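Local coordinates for adherence and virulence protein A (Streptococcus pneumoniae, PDB 6PON), which probably binds fibronectin and helps the pneumococcus adhere to host tissue as a virulence factor, at residues 13-18 / 46-51. Numbering follows the deposited sequence.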
ATOM      1  N   GLU B  13      -7.502 -17.511 -21.108  1.00 26.93           N
ATOM      2  CA  GLU B  13      -7.315 -18.708 -20.293  1.00 27.39           C
ATOM      3  C   GLU B  13      -8.510 -19.654 -20.405  1.00 26.12           C
ATOM      4  O   GLU B  13      -8.328 -20.877 -20.499  1.00 27.04           O
ATOM      5  CB  GLU B  13      -7.061 -18.316 -18.836  1.00 24.54           C
ATOM      6  CG  GLU B  13      -6.778 -19.513 -17.963  1.00 39.87           C
ATOM      7  CD  GLU B  13      -5.482 -20.202 -18.349  1.00 49.87           C
ATOM      8  OE1 GLU B  13      -5.472 -21.441 -18.522  1.00 49.81           O
ATOM      9  OE2 GLU B  13      -4.441 -19.528 -18.482  1.00 47.34           O
ATOM     10  N   GLU B  14      -9.737 -19.105 -20.402  1.00 23.38           N
ATOM     11  CA  GLU B  14     -10.938 -19.913 -20.633  1.00 27.24           C
ATOM     12  C   GLU B  14     -10.929 -20.530 -22.029  1.00 28.53           C
ATOM     13  O   GLU B  14     -11.303 -21.696 -22.210  1.00 27.88           O
ATOM     14  CB  GLU B  14     -12.215 -19.074 -20.478  1.00 24.56           C
ATOM     15  CG  GLU B  14     -12.481 -18.430 -19.118  1.00 34.56           C
ATOM     16  CD  GLU B  14     -13.796 -17.628 -19.100  1.00 43.69           C
ATOM     17  OE1 GLU B  14     -14.413 -17.442 -20.187  1.00 41.28           O
ATOM     18  OE2 GLU B  14     -14.217 -17.201 -18.000  1.00 42.40           O
ATOM     19  N   LEU B  15     -10.578 -19.730 -23.043  1.00 24.95           N
ATOM     20  CA  LEU B  15     -10.595 -20.244 -24.406  1.00 28.53           C
ATOM     21  C   LEU B  15      -9.582 -21.364 -24.540  1.00 26.72           C
ATOM     22  O   LEU B  15      -9.847 -22.379 -25.186  1.00 26.38           O
ATOM     23  CB  LEU B  15     -10.307 -19.129 -25.416  1.00 22.80           C
ATOM     24  CG  LEU B  15     -11.225 -17.900 -25.450  1.00 25.22           C
ATOM     25  CD1 LEU B  15     -10.748 -16.864 -26.467  1.00 19.03           C
ATOM     26  CD2 LEU B  15     -12.646 -18.290 -25.729  1.00 20.84           C
ATOM     27  N   ARG B  16      -8.435 -21.215 -23.879  1.00 26.78           N
ATOM     28  CA  ARG B  16      -7.411 -22.245 -23.930  1.00 28.58           C
ATOM     29  C   ARG B  16      -7.949 -23.567 -23.401  1.00 35.68           C
ATOM     30  O   ARG B  16      -7.926 -24.592 -24.104  1.00 32.81           O
ATOM     31  CB  ARG B  16      -6.196 -21.788 -23.133  1.00 30.94           C
ATOM     32  CG  ARG B  16      -4.932 -22.526 -23.444  1.00 34.92           C
ATOM     33  CD  ARG B  16      -3.797 -21.978 -22.600  1.00 40.07           C
ATOM     34  NE  ARG B  16      -3.326 -20.677 -23.066  1.00 41.92           N
ATOM     35  CZ  ARG B  16      -3.408 -19.539 -22.374  1.00 42.02           C
ATOM     36  NH1 ARG B  16      -3.953 -19.519 -21.167  1.00 44.34           N
ATOM     37  NH2 ARG B  16      -2.934 -18.411 -22.894  1.00 36.74           N
ATOM     38  N   SER B  17      -8.484 -23.556 -22.177  1.00 27.83           N
ATOM     39  CA  SER B  17      -8.881 -24.814 -21.566  1.00 29.78           C
ATOM     40  C   SER B  17     -10.155 -25.382 -22.186  1.00 30.71           C
ATOM     41  O   SER B  17     -10.415 -26.583 -22.048  1.00 29.18           O
ATOM     42  CB  SER B  17      -9.037 -24.640 -20.047  1.00 28.97           C
ATOM     43  OG  SER B  17     -10.358 -24.298 -19.676  1.00 37.28           O
ATOM     44  N   GLU B  18     -10.953 -24.574 -22.872  1.00 32.68           N
ATOM     45  CA  GLU B  18     -12.125 -25.164 -23.504  1.00 31.86           C
ATOM     46  C   GLU B  18     -11.854 -25.660 -24.912  1.00 30.99           C
ATOM     47  O   GLU B  18     -12.556 -26.562 -25.378  1.00 33.19           O
ATOM     48  CB  GLU B  18     -13.292 -24.181 -23.525  1.00 30.47           C
ATOM     49  CG  GLU B  18     -13.873 -23.952 -22.153  1.00 39.60           C
ATOM     50  CD  GLU B  18     -15.153 -24.738 -21.929  1.00 41.21           C
ATOM     51  OE1 GLU B  18     -15.205 -25.492 -20.940  1.00 44.63           O
ATOM     52  OE2 GLU B  18     -16.109 -24.613 -22.717  1.00 45.89           O
ATOM     53  N   HIS B  46     -18.631 -26.147 -29.577  1.00 34.38           N
ATOM     54  CA  HIS B  46     -18.411 -24.779 -29.121  1.00 28.92           C
ATOM     55  C   HIS B  46     -18.465 -23.824 -30.305  1.00 30.14           C
ATOM     56  O   HIS B  46     -18.164 -24.192 -31.447  1.00 28.66           O
ATOM     57  CB  HIS B  46     -17.059 -24.606 -28.411  1.00 26.38           C
ATOM     58  CG  HIS B  46     -16.867 -25.500 -27.227  1.00 28.91           C
ATOM     59  ND1 HIS B  46     -17.416 -25.229 -25.992  1.00 32.57           N
ATOM     60  CD2 HIS B  46     -16.157 -26.645 -27.082  1.00 30.63           C
ATOM     61  CE1 HIS B  46     -17.067 -26.180 -25.142  1.00 37.47           C
ATOM     62  NE2 HIS B  46     -16.307 -27.053 -25.779  1.00 35.97           N
ATOM     63  N   ARG B  47     -18.816 -22.576 -30.012  1.00 28.64           N
ATOM     64  CA  ARG B  47     -18.975 -21.543 -31.026  1.00 26.76           C
ATOM     65  C   ARG B  47     -18.084 -20.354 -30.663  1.00 30.65           C
ATOM     66  O   ARG B  47     -18.367 -19.632 -29.698  1.00 29.08           O
ATOM     67  CB  ARG B  47     -20.448 -21.146 -31.139  1.00 23.36           C
ATOM     68  CG  ARG B  47     -20.817 -20.416 -32.404  1.00 28.52           C
ATOM     69  CD  ARG B  47     -22.335 -20.391 -32.620  1.00 37.69           C
ATOM     70  NE  ARG B  47     -22.870 -21.711 -32.943  1.00 51.02           N
ATOM     71  CZ  ARG B  47     -24.097 -21.933 -33.406  1.00 51.63           C
ATOM     72  NH1 ARG B  47     -24.931 -20.920 -33.604  1.00 45.15           N
ATOM     73  NH2 ARG B  47     -24.490 -23.173 -33.678  1.00 45.44           N
ATOM     74  N   LEU B  48     -17.010 -20.153 -31.443  1.00 23.60           N
ATOM     75  CA  LEU B  48     -16.011 -19.111 -31.205  1.00 21.68           C
ATOM     76  C   LEU B  48     -16.280 -17.914 -32.104  1.00 24.31           C
ATOM     77  O   LEU B  48     -16.293 -18.051 -33.334  1.00 22.98           O
ATOM     78  CB  LEU B  48     -14.596 -19.625 -31.476  1.00 20.88           C
ATOM     79  CG  LEU B  48     -13.449 -18.642 -31.167  1.00 26.90           C
ATOM     80  CD1 LEU B  48     -13.508 -18.198 -29.695  1.00 19.66           C
ATOM     81  CD2 LEU B  48     -12.037 -19.195 -31.509  1.00 15.97           C
ATOM     82  N   LEU B  49     -16.455 -16.741 -31.505  1.00 21.21           N
ATOM     83  CA  LEU B  49     -16.662 -15.516 -32.260  1.00 20.44           C
ATOM     84  C   LEU B  49     -15.392 -14.675 -32.224  1.00 22.75           C
ATOM     85  O   LEU B  49     -14.832 -14.427 -31.153  1.00 20.05           O
ATOM     86  CB  LEU B  49     -17.846 -14.715 -31.711  1.00 19.44           C
ATOM     87  CG  LEU B  49     -17.980 -13.247 -32.161  1.00 22.40           C
ATOM     88  CD1 LEU B  49     -18.174 -13.152 -33.666  1.00 20.21           C
ATOM     89  CD2 LEU B  49     -19.122 -12.509 -31.422  1.00 18.81           C
ATOM     90  N   LEU B  50     -14.947 -14.239 -33.393  1.00 21.02           N
ATOM     91  CA  LEU B  50     -13.916 -13.219 -33.504  1.00 19.42           C
ATOM     92  C   LEU B  50     -14.493 -12.050 -34.284  1.00 19.60           C
ATOM     93  O   LEU B  50     -15.041 -12.226 -35.376  1.00 19.25           O
ATOM     94  CB  LEU B  50     -12.667 -13.752 -34.200  1.00 21.88           C
ATOM     95  CG  LEU B  50     -11.969 -14.977 -33.625  1.00 21.69           C
ATOM     96  CD1 LEU B  50     -12.695 -16.254 -34.032  1.00 19.32           C
ATOM     97  CD2 LEU B  50     -10.528 -14.981 -34.114  1.00 18.67           C
ATOM     98  N   SER B  51     -14.384 -10.860 -33.728  1.00 20.29           N
ATOM     99  CA  SER B  51     -15.027  -9.711 -34.330  1.00 24.54           C
ATOM    100  C   SER B  51     -13.990  -8.620 -34.532  1.00 23.21           C
ATOM    101  O   SER B  51     -13.303  -8.223 -33.584  1.00 23.67           O
ATOM    102  CB  SER B  51     -16.196  -9.228 -33.460  1.00 21.76           C
ATOM    103  OG  SER B  51     -16.718  -8.022 -33.961  1.00 24.81           O
TER
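Near its C-terminal end, the N-terminal helix 5-19 of this NFACT-family protein packs on one face of a four-stranded antiparallel sheet, and Leu15 and Glu18, one turn apart, reach strand 44-51 at Leu48 and His46. The closest apolar approach is CD2 of Leu15 to CD1 of Leu48, 4.1 Å, the two side chains crossing at about a right angle. Leu48 starts out toward the helix, its CG anti to the backbone N (chi1 -176°), while the first bond of Leu15 points to one side of the strand and its branched end comes nearer. With the CA atoms of this pair 8.8 Å apart, the branch ends span the gap between helix and strand.

Towards the end of the helix the contact turns polar. The Glu18 chain bends at chi2 (-101°) and brings OE2 to 3.0 Å from CE1 of His46. This oxygen meets the imidazole obliquely, the carboxylate and ring planes 76° apart, and it stands 3.6 Å from His46 ND1 without a hydrogen bond; the carboxylate may interact electrostatically with the polarised CE1-H.

Strand 44-51 runs between strands 34-41 and 58-61, where backbone hydrogen bonds pair Leu48 with Leu37 and Leu49 with Gln60. Both leucines of the contact also touch Ile59 of strand 58-61, whereas on the other flank His46 lies against Ser41 of strand 34-41.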